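Local coordinates for CurF (Lyngbya majuscula, PDB 5DP2), which probably forms the cyclopropane ring in curacin A biosynthesis, as a cyclopropanase of enoyl reductase type that binds NADP, at residues 10-15 / 67-72; 109-112 / 116-119; 149-154 / 180-185; 171-176 / 199-204. One frame throughout, in Å; residues are numbered along the deposited sequence.

Interaction 1 of 4, residues 10-15 / 67-72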
loop_
_atom_site.group_PDB
_atom_site.type_symbol
_atom_site.label_atom_id
_atom_site.label_comp_id
_atom_site.label_asym_id
_atom_site.label_seq_id
_atom_site.Cartn_x
_atom_site.Cartn_y
_atom_site.Cartn_z
ATOM N N PRO A 10 -13.990 11.030 20.797
ATOM C CA PRO A 10 -13.473 11.171 19.411
ATOM C C PRO A 10 -12.123 11.866 19.386
ATOM O O PRO A 10 -11.930 12.940 19.991
ATOM C CB PRO A 10 -14.539 11.990 18.711
ATOM C CG PRO A 10 -15.789 11.757 19.535
ATOM C CD PRO A 10 -15.316 11.634 20.943
ATOM N N VAL A 11 -11.208 11.246 18.639
ATOM C CA VAL A 11 -9.858 11.771 18.448
ATOM C C VAL A 11 -9.436 11.596 16.980
ATOM O O VAL A 11 -10.078 10.878 16.197
ATOM C CB VAL A 11 -8.828 11.108 19.396
ATOM C CG1 VAL A 11 -9.047 11.523 20.834
ATOM C CG2 VAL A 11 -8.843 9.591 19.259
ATOM N N GLN A 12 -8.329 12.238 16.631
ATOM C CA GLN A 12 -7.725 12.128 15.300
ATOM C C GLN A 12 -6.209 12.240 15.454
ATOM O O GLN A 12 -5.727 13.099 16.206
ATOM C CB GLN A 12 -8.250 13.206 14.356
ATOM C CG GLN A 12 -7.630 13.147 12.965
ATOM C CD GLN A 12 -8.344 14.089 12.020
ATOM O OE1 GLN A 12 -8.061 15.295 11.989
ATOM N NE2 GLN A 12 -9.293 13.556 11.272
ATOM N N LEU A 13 -5.470 11.396 14.739
ATOM C CA LEU A 13 -4.001 11.409 14.828
ATOM C C LEU A 13 -3.470 12.624 14.066
ATOM O O LEU A 13 -3.797 12.856 12.906
ATOM C CB LEU A 13 -3.462 10.105 14.220
ATOM C CG LEU A 13 -1.978 9.837 14.478
ATOM C CD1 LEU A 13 -1.714 9.594 15.938
ATOM C CD2 LEU A 13 -1.558 8.620 13.647
ATOM N N ARG A 14 -2.609 13.401 14.749
ATOM C CA ARG A 14 -2.085 14.639 14.206
ATOM C C ARG A 14 -0.643 14.830 14.653
ATOM O O ARG A 14 -0.165 14.135 15.549
ATOM C CB ARG A 14 -2.949 15.837 14.673
ATOM C CG ARG A 14 -4.413 15.769 14.242
ATOM C CD ARG A 14 -4.628 16.024 12.759
ATOM N NE ARG A 14 -4.639 17.472 12.463
ATOM C CZ ARG A 14 -5.708 18.244 12.683
ATOM N NH1 ARG A 14 -6.873 17.730 13.019
ATOM N NH2 ARG A 14 -5.608 19.563 12.546
ATOM N N ILE A 15 0.024 15.796 14.032
ATOM C CA ILE A 15 1.358 16.226 14.447
ATOM C C ILE A 15 1.393 17.753 14.538
ATOM O O ILE A 15 0.688 18.442 13.804
ATOM C CB ILE A 15 2.455 15.740 13.478
ATOM C CG1 ILE A 15 2.180 16.157 12.036
ATOM C CG2 ILE A 15 2.654 14.240 13.598
ATOM C CD1 ILE A 15 3.309 15.863 11.070
ATOM N N ARG A 67 -5.360 14.944 2.120
ATOM C CA ARG A 67 -4.544 14.588 3.281
ATOM C C ARG A 67 -4.463 15.681 4.352
ATOM O O ARG A 67 -3.840 15.460 5.375
ATOM C CB ARG A 67 -3.138 14.179 2.867
ATOM C CG ARG A 67 -3.031 12.800 2.193
ATOM C CD ARG A 67 -3.328 11.625 3.103
ATOM N NE ARG A 67 -2.503 11.575 4.317
ATOM C CZ ARG A 67 -1.221 11.218 4.362
ATOM N NH1 ARG A 67 -0.584 10.729 3.315
ATOM N NH2 ARG A 67 -0.559 11.332 5.527
ATOM N N TYR A 68 -5.102 16.844 4.111
ATOM C CA TYR A 68 -5.033 17.959 5.053
ATOM C C TYR A 68 -6.401 18.440 5.457
ATOM O O TYR A 68 -7.297 18.614 4.612
ATOM C CB TYR A 68 -4.259 19.127 4.434
ATOM C CG TYR A 68 -2.818 18.811 4.127
ATOM C CD1 TYR A 68 -1.834 18.989 5.093
ATOM C CD2 TYR A 68 -2.414 18.360 2.881
ATOM C CE1 TYR A 68 -0.508 18.759 4.827
ATOM C CE2 TYR A 68 -1.084 18.127 2.603
ATOM C CZ TYR A 68 -0.123 18.348 3.562
ATOM O OH TYR A 68 1.233 18.179 3.322
ATOM N N ARG A 69 -6.571 18.751 6.739
ATOM C CA ARG A 69 -7.810 19.358 7.188
ATOM C C ARG A 69 -8.059 20.675 6.457
ATOM O O ARG A 69 -7.166 21.513 6.337
ATOM C CB ARG A 69 -7.760 19.599 8.700
ATOM C CG ARG A 69 -7.664 18.331 9.536
ATOM C CD ARG A 69 -8.790 17.327 9.264
ATOM N NE ARG A 69 -10.121 17.879 9.491
ATOM C CZ ARG A 69 -10.787 17.774 10.634
ATOM N NH1 ARG A 69 -10.289 17.114 11.669
ATOM N NH2 ARG A 69 -11.980 18.350 10.757
ATOM N N SER A 70 -9.307 20.812 5.962
ATOM C CA SER A 70 -9.765 21.958 5.167
ATOM C C SER A 70 -9.059 22.111 3.843
ATOM O O SER A 70 -9.259 23.095 3.132
ATOM C CB SER A 70 -9.668 23.265 5.949
ATOM O OG SER A 70 -10.601 23.276 6.986
ATOM N N GLY A 71 -8.227 21.127 3.480
ATOM C CA GLY A 71 -7.472 21.192 2.248
ATOM C C GLY A 71 -6.354 22.214 2.266
ATOM O O GLY A 71 -5.871 22.584 1.220
ATOM N N ILE A 72 -5.951 22.662 3.458
ATOM C CA ILE A 72 -4.924 23.689 3.619
ATOM C C ILE A 72 -3.622 23.003 4.054
ATOM O O ILE A 72 -3.556 22.341 5.102
ATOM C CB ILE A 72 -5.366 24.781 4.612
ATOM C CG1 ILE A 72 -6.564 25.525 4.038
ATOM C CG2 ILE A 72 -4.211 25.731 4.909
ATOM C CD1 ILE A 72 -7.160 26.537 4.979
#

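Interaction 2 of 4, residues 109-112 / 116-119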
loop_
_atom_site.group_PDB
_atom_site.type_symbol
_atom_site.label_atom_id
_atom_site.label_comp_id
_atom_site.label_asym_id
_atom_site.label_seq_id
_atom_site.Cartn_x
_atom_site.Cartn_y
_atom_site.Cartn_z
ATOM N N PRO A 109 -9.332 7.194 2.307
ATOM C CA PRO A 109 -9.983 8.291 3.041
ATOM C C PRO A 109 -9.013 9.438 3.340
ATOM O O PRO A 109 -9.423 10.604 3.312
ATOM C CB PRO A 109 -10.475 7.607 4.316
ATOM C CG PRO A 109 -9.594 6.411 4.495
ATOM C CD PRO A 109 -9.315 5.948 3.087
ATOM N N GLY A 110 -7.752 9.102 3.660
ATOM C CA GLY A 110 -6.745 10.088 4.029
ATOM C C GLY A 110 -6.666 10.441 5.503
ATOM O O GLY A 110 -5.677 11.045 5.924
ATOM N N ASN A 111 -7.723 10.064 6.237
ATOM C CA ASN A 111 -7.889 10.389 7.663
ATOM C C ASN A 111 -8.391 9.181 8.461
ATOM O O ASN A 111 -9.033 9.330 9.490
ATOM C CB ASN A 111 -8.854 11.570 7.840
ATOM C CG ASN A 111 -10.250 11.276 7.329
ATOM O OD1 ASN A 111 -10.455 10.314 6.586
ATOM N ND2 ASN A 111 -11.210 12.097 7.703
ATOM N N ALA A 112 -8.090 7.948 8.006
ATOM C CA ALA A 112 -8.579 6.768 8.733
ATOM C C ALA A 112 -8.026 6.622 10.148
ATOM O O ALA A 112 -8.645 5.909 10.937
ATOM C CB ALA A 112 -8.372 5.495 7.942
ATOM N N PHE A 116 -13.851 8.411 14.070
ATOM C CA PHE A 116 -14.957 8.406 13.123
ATOM C C PHE A 116 -14.507 9.113 11.850
ATOM O O PHE A 116 -13.781 10.109 11.936
ATOM C CB PHE A 116 -16.190 9.117 13.673
ATOM C CG PHE A 116 -16.730 8.468 14.932
ATOM C CD1 PHE A 116 -17.609 7.392 14.870
ATOM C CD2 PHE A 116 -16.333 8.915 16.180
ATOM C CE1 PHE A 116 -18.058 6.778 16.022
ATOM C CE2 PHE A 116 -16.777 8.304 17.327
ATOM C CZ PHE A 116 -17.644 7.237 17.253
ATOM N N VAL A 117 -14.925 8.589 10.692
ATOM C CA VAL A 117 -14.682 9.208 9.399
ATOM C C VAL A 117 -16.028 9.454 8.730
ATOM O O VAL A 117 -16.826 8.534 8.623
ATOM C CB VAL A 117 -13.787 8.319 8.509
ATOM C CG1 VAL A 117 -13.744 8.836 7.069
ATOM C CG2 VAL A 117 -12.369 8.250 9.062
ATOM N N ILE A 118 -16.234 10.684 8.250
ATOM C CA ILE A 118 -17.417 10.996 7.425
ATOM C C ILE A 118 -16.949 11.104 5.990
ATOM O O ILE A 118 -16.076 11.886 5.666
ATOM C CB ILE A 118 -18.165 12.234 7.948
ATOM C CG1 ILE A 118 -18.710 11.920 9.358
ATOM C CG2 ILE A 118 -19.296 12.608 7.024
ATOM C CD1 ILE A 118 -19.478 13.050 10.021
ATOM N N CYS A 119 -17.569 10.337 5.111
ATOM C CA CYS A 119 -17.176 10.317 3.719
ATOM C C CYS A 119 -18.372 10.100 2.825
ATOM O O CYS A 119 -19.495 10.047 3.265
ATOM C CB CYS A 119 -16.099 9.274 3.487
ATOM S SG CYS A 119 -16.597 7.604 3.823
HETATM O O HOH W 1 -13.562 12.550 5.958
#

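Interaction 3 of 4, residues 149-154 / 180-185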
loop_
_atom_site.group_PDB
_atom_site.type_symbol
_atom_site.label_atom_id
_atom_site.label_comp_id
_atom_site.label_asym_id
_atom_site.label_seq_id
_atom_site.Cartn_x
_atom_site.Cartn_y
_atom_site.Cartn_z
ATOM N N GLY A 149 -0.351 -2.503 -10.805
ATOM C CA GLY A 149 0.942 -2.618 -11.460
ATOM C C GLY A 149 1.119 -3.914 -12.238
ATOM O O GLY A 149 1.579 -3.903 -13.387
ATOM N N LEU A 150 0.866 -5.046 -11.580
ATOM C CA LEU A 150 1.149 -6.357 -12.188
ATOM C C LEU A 150 0.135 -6.760 -13.257
ATOM O O LEU A 150 0.510 -7.360 -14.259
ATOM C CB LEU A 150 1.229 -7.444 -11.132
ATOM C CG LEU A 150 2.395 -7.348 -10.131
ATOM C CD1 LEU A 150 2.179 -8.333 -9.019
ATOM C CD2 LEU A 150 3.739 -7.553 -10.786
ATOM N N HIS A 151 -1.145 -6.489 -13.005
ATOM C CA HIS A 151 -2.209 -6.887 -13.914
ATOM C C HIS A 151 -2.495 -5.800 -14.939
ATOM O O HIS A 151 -2.350 -6.000 -16.132
ATOM C CB HIS A 151 -3.459 -7.286 -13.142
ATOM C CG HIS A 151 -4.636 -7.625 -14.001
ATOM N ND1 HIS A 151 -5.572 -6.689 -14.384
ATOM C CD2 HIS A 151 -5.046 -8.796 -14.534
ATOM C CE1 HIS A 151 -6.495 -7.260 -15.139
ATOM N NE2 HIS A 151 -6.200 -8.540 -15.246
ATOM N N ASN A 152 -2.924 -4.613 -14.499
ATOM C CA ASN A 152 -3.390 -3.619 -15.458
ATOM C C ASN A 152 -2.263 -3.088 -16.344
ATOM O O ASN A 152 -2.447 -2.888 -17.531
ATOM C CB ASN A 152 -4.085 -2.439 -14.773
ATOM C CG ASN A 152 -5.419 -2.795 -14.160
ATOM O OD1 ASN A 152 -5.551 -3.798 -13.499
ATOM N ND2 ASN A 152 -6.381 -1.889 -14.286
ATOM N N LEU A 153 -1.112 -2.793 -15.727
ATOM C CA LEU A 153 -0.018 -2.152 -16.446
ATOM C C LEU A 153 0.923 -3.160 -17.098
ATOM O O LEU A 153 1.045 -3.185 -18.323
ATOM C CB LEU A 153 0.743 -1.161 -15.544
ATOM C CG LEU A 153 -0.128 0.011 -14.999
ATOM C CD1 LEU A 153 0.742 0.914 -14.153
ATOM C CD2 LEU A 153 -0.839 0.767 -16.110
ATOM N N ALA A 154 1.559 -3.997 -16.284
ATOM C CA ALA A 154 2.524 -4.951 -16.820
ATOM C C ALA A 154 1.912 -6.162 -17.510
ATOM O O ALA A 154 2.595 -6.811 -18.292
ATOM C CB ALA A 154 3.485 -5.393 -15.760
ATOM N N GLN A 180 2.118 -15.052 -8.049
ATOM C CA GLN A 180 1.917 -16.507 -8.067
ATOM C C GLN A 180 0.512 -16.900 -8.501
ATOM O O GLN A 180 0.366 -17.887 -9.232
ATOM C CB GLN A 180 2.297 -17.088 -6.733
ATOM C CG GLN A 180 3.756 -16.798 -6.453
ATOM C CD GLN A 180 4.353 -17.707 -5.430
ATOM O OE1 GLN A 180 3.763 -17.981 -4.388
ATOM N NE2 GLN A 180 5.532 -18.217 -5.744
ATOM N N PHE A 181 -0.509 -16.121 -8.132
ATOM C CA PHE A 181 -1.869 -16.349 -8.639
ATOM C C PHE A 181 -1.910 -16.289 -10.170
ATOM O O PHE A 181 -2.629 -17.058 -10.815
ATOM C CB PHE A 181 -2.834 -15.320 -8.017
ATOM C CG PHE A 181 -4.220 -15.324 -8.621
ATOM C CD1 PHE A 181 -5.110 -16.338 -8.348
ATOM C CD2 PHE A 181 -4.592 -14.325 -9.529
ATOM C CE1 PHE A 181 -6.357 -16.350 -8.932
ATOM C CE2 PHE A 181 -5.844 -14.330 -10.114
ATOM C CZ PHE A 181 -6.729 -15.344 -9.808
ATOM N N PHE A 182 -1.127 -15.381 -10.760
ATOM C CA PHE A 182 -1.058 -15.235 -12.204
ATOM C C PHE A 182 -0.135 -16.267 -12.854
ATOM O O PHE A 182 -0.004 -16.259 -14.093
ATOM C CB PHE A 182 -0.567 -13.820 -12.574
ATOM C CG PHE A 182 -1.492 -12.709 -12.203
ATOM C CD1 PHE A 182 -2.841 -12.807 -12.407
ATOM C CD2 PHE A 182 -0.982 -11.533 -11.658
ATOM C CE1 PHE A 182 -3.676 -11.770 -12.054
ATOM C CE2 PHE A 182 -1.815 -10.486 -11.321
ATOM C CZ PHE A 182 -3.156 -10.638 -11.500
ATOM N N GLY A 183 0.465 -17.177 -12.077
ATOM C CA GLY A 183 1.251 -18.251 -12.647
ATOM C C GLY A 183 2.656 -17.863 -13.049
ATOM O O GLY A 183 3.292 -18.568 -13.835
ATOM N N SER A 184 3.180 -16.774 -12.480
ATOM C CA SER A 184 4.519 -16.333 -12.817
ATOM C C SER A 184 5.540 -16.905 -11.817
ATOM O O SER A 184 5.184 -17.409 -10.747
ATOM C CB SER A 184 4.575 -14.828 -12.959
ATOM O OG SER A 184 4.393 -14.183 -11.774
ATOM N N GLU A 185 6.819 -16.855 -12.234
ATOM C CA GLU A 185 7.965 -17.320 -11.444
ATOM C C GLU A 185 8.547 -16.127 -10.664
ATOM O O GLU A 185 9.096 -15.201 -11.265
ATOM C CB GLU A 185 9.032 -17.933 -12.322
ATOM C CG GLU A 185 10.129 -18.541 -11.480
ATOM C CD GLU A 185 11.254 -19.186 -12.260
ATOM O OE1 GLU A 185 11.365 -18.939 -13.487
ATOM O OE2 GLU A 185 12.053 -19.900 -11.623
#

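Interaction 4 of 4, residues 171-176 / 199-204. With NAP (NADP nicotinamide-adenine-dinucleotide phosphate), chain B.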
loop_
_atom_site.group_PDB
_atom_site.type_symbol
_atom_site.label_atom_id
_atom_site.label_comp_id
_atom_site.label_asym_id
_atom_site.label_seq_id
_atom_site.Cartn_x
_atom_site.Cartn_y
_atom_site.Cartn_z
ATOM N N ALA A 171 3.445 -3.925 0.153
ATOM C CA ALA A 171 3.271 -4.005 -1.287
ATOM C C ALA A 171 3.923 -5.265 -1.841
ATOM O O ALA A 171 3.376 -5.937 -2.719
ATOM C CB ALA A 171 3.811 -2.747 -1.962
ATOM N N GLY A 172 5.133 -5.566 -1.342
ATOM C CA GLY A 172 5.871 -6.732 -1.821
ATOM C C GLY A 172 5.162 -8.049 -1.539
ATOM O O GLY A 172 5.098 -8.928 -2.415
ATOM N N GLN A 173 4.617 -8.202 -0.333
ATOM C CA GLN A 173 3.911 -9.439 0.010
ATOM C C GLN A 173 2.670 -9.609 -0.870
ATOM O O GLN A 173 2.354 -10.719 -1.328
ATOM C CB GLN A 173 3.505 -9.445 1.484
ATOM C CG GLN A 173 4.679 -9.746 2.423
ATOM C CD GLN A 173 4.924 -11.241 2.556
ATOM O OE1 GLN A 173 4.093 -11.958 3.129
ATOM N NE2 GLN A 173 6.025 -11.726 2.026
ATOM N N ALA A 174 1.926 -8.513 -1.080
ATOM C CA ALA A 174 0.763 -8.564 -1.975
ATOM C C ALA A 174 1.186 -8.926 -3.392
ATOM O O ALA A 174 0.527 -9.740 -4.063
ATOM C CB ALA A 174 0.015 -7.238 -1.960
ATOM N N ALA A 175 2.279 -8.340 -3.859
ATOM C CA ALA A 175 2.797 -8.637 -5.188
ATOM C C ALA A 175 3.206 -10.098 -5.317
ATOM O O ALA A 175 2.968 -10.704 -6.372
ATOM C CB ALA A 175 3.945 -7.701 -5.521
ATOM N N VAL A 176 3.820 -10.685 -4.287
ATOM C CA VAL A 176 4.166 -12.109 -4.371
ATOM C C VAL A 176 2.896 -12.943 -4.533
ATOM O O VAL A 176 2.827 -13.831 -5.387
ATOM C CB VAL A 176 4.993 -12.582 -3.145
ATOM C CG1 VAL A 176 5.130 -14.095 -3.156
ATOM C CG2 VAL A 176 6.366 -11.920 -3.131
ATOM N N ARG A 199 11.676 -17.785 2.142
ATOM C CA ARG A 199 11.836 -19.152 1.641
ATOM C C ARG A 199 10.784 -20.067 2.290
ATOM O O ARG A 199 10.198 -20.917 1.595
ATOM C CB ARG A 199 13.272 -19.640 1.858
ATOM C CG ARG A 199 14.298 -18.900 1.008
ATOM C CD ARG A 199 15.728 -19.393 1.239
ATOM N NE ARG A 199 16.669 -18.664 0.383
ATOM C CZ ARG A 199 17.952 -18.437 0.653
ATOM N NH1 ARG A 199 18.505 -18.874 1.773
ATOM N NH2 ARG A 199 18.672 -17.708 -0.182
ATOM N N GLU A 200 10.501 -19.876 3.584
ATOM C CA GLU A 200 9.491 -20.686 4.269
ATOM C C GLU A 200 8.090 -20.438 3.708
ATOM O O GLU A 200 7.227 -21.329 3.729
ATOM C CB GLU A 200 9.523 -20.452 5.783
ATOM C CG GLU A 200 10.783 -20.982 6.446
ATOM C CD GLU A 200 10.672 -21.105 7.950
ATOM O OE1 GLU A 200 9.561 -20.901 8.496
ATOM O OE2 GLU A 200 11.708 -21.408 8.589
ATOM N N GLN A 201 7.842 -19.234 3.202
ATOM C CA GLN A 201 6.570 -18.942 2.545
ATOM C C GLN A 201 6.447 -19.626 1.190
ATOM O O GLN A 201 5.372 -19.614 0.590
ATOM C CB GLN A 201 6.391 -17.442 2.344
ATOM C CG GLN A 201 6.224 -16.642 3.629
ATOM C CD GLN A 201 5.887 -15.197 3.303
ATOM O OE1 GLN A 201 6.407 -14.651 2.385
ATOM N NE2 GLN A 201 5.008 -14.592 4.042
ATOM N N GLY A 202 7.533 -20.233 0.719
ATOM C CA GLY A 202 7.509 -21.036 -0.512
ATOM C C GLY A 202 8.201 -20.404 -1.712
ATOM O O GLY A 202 8.137 -20.972 -2.813
ATOM N N ILE A 203 8.886 -19.272 -1.534
ATOM C CA ILE A 203 9.596 -18.670 -2.648
ATOM C C ILE A 203 10.951 -19.363 -2.817
ATOM O O ILE A 203 11.742 -19.442 -1.884
ATOM C CB ILE A 203 9.781 -17.139 -2.447
ATOM C CG1 ILE A 203 8.448 -16.452 -2.069
ATOM C CG2 ILE A 203 10.382 -16.502 -3.688
ATOM C CD1 ILE A 203 8.596 -14.984 -1.701
ATOM N N LYS A 204 11.203 -19.867 -4.012
ATOM C CA LYS A 204 12.430 -20.591 -4.325
ATOM C C LYS A 204 13.657 -19.653 -4.349
ATOM O O LYS A 204 14.693 -19.924 -3.720
ATOM C CB LYS A 204 12.228 -21.288 -5.685
ATOM C CG LYS A 204 13.355 -22.193 -6.164
ATOM C CD LYS A 204 12.950 -23.016 -7.399
ATOM C CE LYS A 204 13.178 -22.262 -8.690
ATOM N NZ LYS A 204 12.576 -22.909 -9.895
HETATM P PA NAP B . 6.837 -1.741 3.238
HETATM O O1A NAP B . 6.094 -2.587 4.214
HETATM O O2A NAP B . 7.238 -2.319 1.931
HETATM O O5B NAP B . 8.106 -1.149 4.009
HETATM C C5B NAP B . 9.206 -0.572 3.294
HETATM C C4B NAP B . 10.096 -1.609 2.643
HETATM O O4B NAP B . 11.236 -0.957 2.135
HETATM C C3B NAP B . 10.558 -2.695 3.571
HETATM O O3B NAP B . 10.011 -3.933 3.112
HETATM C C2B NAP B . 12.096 -2.681 3.483
HETATM O O2B NAP B . 12.752 -3.901 3.289
HETATM C C1B NAP B . 12.356 -1.860 2.235
HETATM N N9A NAP B . 13.539 -1.013 2.303
HETATM C C8A NAP B . 13.621 0.254 2.839
HETATM N N7A NAP B . 14.879 0.740 2.720
HETATM C C5A NAP B . 15.593 -0.209 2.099
HETATM C C6A NAP B . 16.949 -0.329 1.673
HETATM N N6A NAP B . 17.813 0.684 1.886
HETATM N N1A NAP B . 17.325 -1.446 1.064
HETATM C C2A NAP B . 16.440 -2.430 0.869
HETATM N N3A NAP B . 15.150 -2.434 1.219
HETATM C C4A NAP B . 14.744 -1.340 1.843
HETATM O O3 NAP B . 6.007 -0.391 2.953
HETATM P PN NAP B . 4.728 -0.159 2.018
HETATM O O1N NAP B . 3.839 0.790 2.723
HETATM O O2N NAP B . 4.166 -1.472 1.555
HETATM O O5D NAP B . 5.370 0.614 0.818
HETATM C C5D NAP B . 6.306 -0.080 -0.039
HETATM C C4D NAP B . 7.097 0.949 -0.886
HETATM O O4D NAP B . 6.284 1.330 -1.965
HETATM C C3D NAP B . 7.443 2.252 -0.155
HETATM O O3D NAP B . 8.640 2.780 -0.740
HETATM C C2D NAP B . 6.245 3.124 -0.430
HETATM O O2D NAP B . 6.597 4.508 -0.340
HETATM C C1D NAP B . 5.869 2.700 -1.825
HETATM N N1N NAP B . 4.452 2.690 -2.248
HETATM C C2N NAP B . 4.086 3.356 -3.366
HETATM C C3N NAP B . 2.772 3.373 -3.826
HETATM C C7N NAP B . 2.424 4.122 -5.067
HETATM O O7N NAP B . 1.237 4.251 -5.274
HETATM N N7N NAP B . 3.423 4.585 -5.864
HETATM C C4N NAP B . 1.796 2.675 -3.107
HETATM C C5N NAP B . 2.196 1.996 -1.964
HETATM C C6N NAP B . 3.532 2.007 -1.544
HETATM P P2B NAP B . 12.968 -5.002 4.429
HETATM O O1X NAP B . 11.591 -5.568 4.751
HETATM O O2X NAP B . 13.877 -5.992 3.758
HETATM O O3X NAP B . 13.583 -4.295 5.613
#

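Interaction 1 of 4, residues 10-15 / 67-72
Arg-69 and Arg-14 converge on a single acceptor, the side-chain oxygen of Gln-12. Arg-69 of the loop 67-72 buries the largest area in this contact, and its NH1 donates to Gln-12 OE1 at 2.9 Å. The oxygen lies at the edge of the Arg-69 guanidinium, near its plane, while the guanidinium and the amide stand almost perpendicular, 85° apart. Gln-12 reaches across with CG anti to the backbone N (chi1 179°) and CG-CD extended beyond it. Two residues further along strand 11-14, Arg-14 folds back through bends at chi2 and chi3, so that its NH1 meets the same Gln-12 OE1 at 2.9 Å, in the carbonyl plane but through a rather bent bond (132° at the hydrogen). The Arg-69 chain also passes over one face of the Arg-14 guanidinium, with CG 3.6 Å from Arg-14 NH1. Further bonds steady each group: Arg-69 NH1 also donates to Gln-29 OE1, Arg-14 NH2 to Glu-76 O, and Gln-12 NE2 to Ser-114 OG. Of the two bonds to Gln-12 OE1, the one from Arg-69 ties strand to loop; the other stays within segment 10-15. Arg-14 NH1 and Arg-69 NH1 sit 3.7 Å apart, an electrostatic cost that this shared, neutral amide oxygen probably helps to offset.

Interaction 2 of 4, residues 109-112 / 116-119
Val-117 drives both of its methyl groups against Asn-111, and this is where the contact is tight. CG2 lies 3.5 Å from the backbone O of Asn-111, and CG1 lies 3.6 Å from OD1 of the same residue, so the valine fork meets both the main-chain and the side-chain oxygen. The fit depends on an asparagine CG lodged between its own backbone N and carbonyl carbon (chi1 62°), which turns the amide towards the strand. The apolar flank is looser: Pro-109 CB stands 4.4 Å from Val-117 CG1, and Ala-112 CA lies 4.1 Å from Val-117 CG2. The two segments are part of the loop after strand 103-107 and the strand 116-119 that follows it, in the GroES-like domain of the medium-chain dehydrogenase fold. Strand 116-119 pairs antiparallel with strand 39-48, while Ala-112 is bound through its backbone to Gly-81, so Val-117 fills the angle between strand and loop. No direct hydrogen bond joins the segments. On the partly exposed side a water takes over instead, accepting from Asn-111 ND2 at 3.0 Å and donating to Ile-118 O at a short 2.6 Å. The carbonyl of Asn-111 has a polar partner of its own in Ser-114 OG. Ile-118 and Phe-116, whose CB atoms point away from the loop, pack instead on Glu-40 of strand 39-48.

Interaction 3 of 4, residues 149-154 / 180-185
His-151 and Phe-182 mark the closest approach of the two backbones, their CA atoms 8.6 Å apart, near the C-terminal ends of two helices. The first helix widens as it finishes: Ala-154 N bonds to Gly-149 O at 2.9 Å, a pi-type turn. The second closes in a Schellman motif, with Gly-183 at positive phi, just after Phe-182. From that turn the phenyl ring of Phe-182 extends across to the other helix. Its CZ comes within 3.7 Å of His-151 CB, and its CE2 edge meets Leu-150 CB at 4.3 Å, near the ring plane. With CG anti to the backbone N (chi1 176°), the His-151 ring stands beside Phe-182, CD2 included. The imidazole and phenyl planes are tilted only 29° from each other but slid apart, with centroids 5.8 Å distant, so overlap is slight and the contact is mainly van der Waals. A nearly straight bond from His-151 ND1 to Asn-152 OD1, 3.0 Å long, fixes the imidazole's rotation. Tyr-147 stacks on the imidazole and also touches Phe-182. Helix 170-181 connects strands 161-164 and 185-190 in a beta-alpha-beta crossover, and the packing of helix 140-153 beside it belongs to the Rossmann-type cofactor-binding domain.

Interaction 4 of 4, residues 171-176 / 199-204
Gln-173 and Gln-201 are brought amide to amide by unlike chain shapes: the first is bent at chi2 (-83°), the second extended there (-173°), and each has CG anti to its own carbonyl carbon. This pairing ties the helix that follows the glycine-rich turn of the NADP-binding Rossmann fold to the end of the next helix along the chain, 195-200. The amides meet as a cyclic pair, nearly coplanar with 23° between their planes. Gln-201 NE2 donates to Gln-173 OE1 at 2.9 Å, and Gln-173 NE2 returns the bond to Gln-201 OE1 at 3.0 Å, on a lone pair of that oxygen. Both bonds are close to straight. The pair alone would tolerate both amides flipped together; the further bond from Gln-173 NE2 to Ala-167 O, in the turn, settles which way round Gln-173 sits, and Gln-201 follows. Gln-173 is the buried partner, whereas Gln-201 approaches from the surface. Beneath the polar pair lies an apolar one: Val-176 and Ile-203 reach towards each other tip to tip, CG1 to CD1 at 3.9 Å in the Ile-203 conformer given, one of two. Ile-203 also rests on Val-186 and Ala-188 of strand 185-190, and Val-176 on Ile-164, so this contact continues down to the parallel sheet. Gly-202, between the two partners on its side, carries the positive phi of a Schellman motif. The amino end of helix 170-181 would favour a phosphate, and Ala-171 N donates to O2N of NADP at 2.9 Å.

Overall arrangement
Interactions 1 and 2 touch on the side of the chain that holds the GroES-like domain, whereas interactions 3 and 4 touch in the Rossmann half, with centres about 31 to 36 Å from the first pair. Interactions 3 and 4 share helix 170-181: one uses its C-terminal end, the other its N-terminal part beside the cofactor. Interactions 2 and 4 are largely buried; interactions 1 and 3 are only partly so. The chemistry differs accordingly. Interaction 1 is mainly polar and rich in positive charge, interaction 2 sets valine methyls against asparagine oxygens, with a bridging water, interaction 3 joins aromatic and aliphatic groups, and interaction 4 combines a doubly hydrogen-bonded pair of side-chain amides with a small hydrophobic contact. Interaction 4 alone includes a bond to NADP.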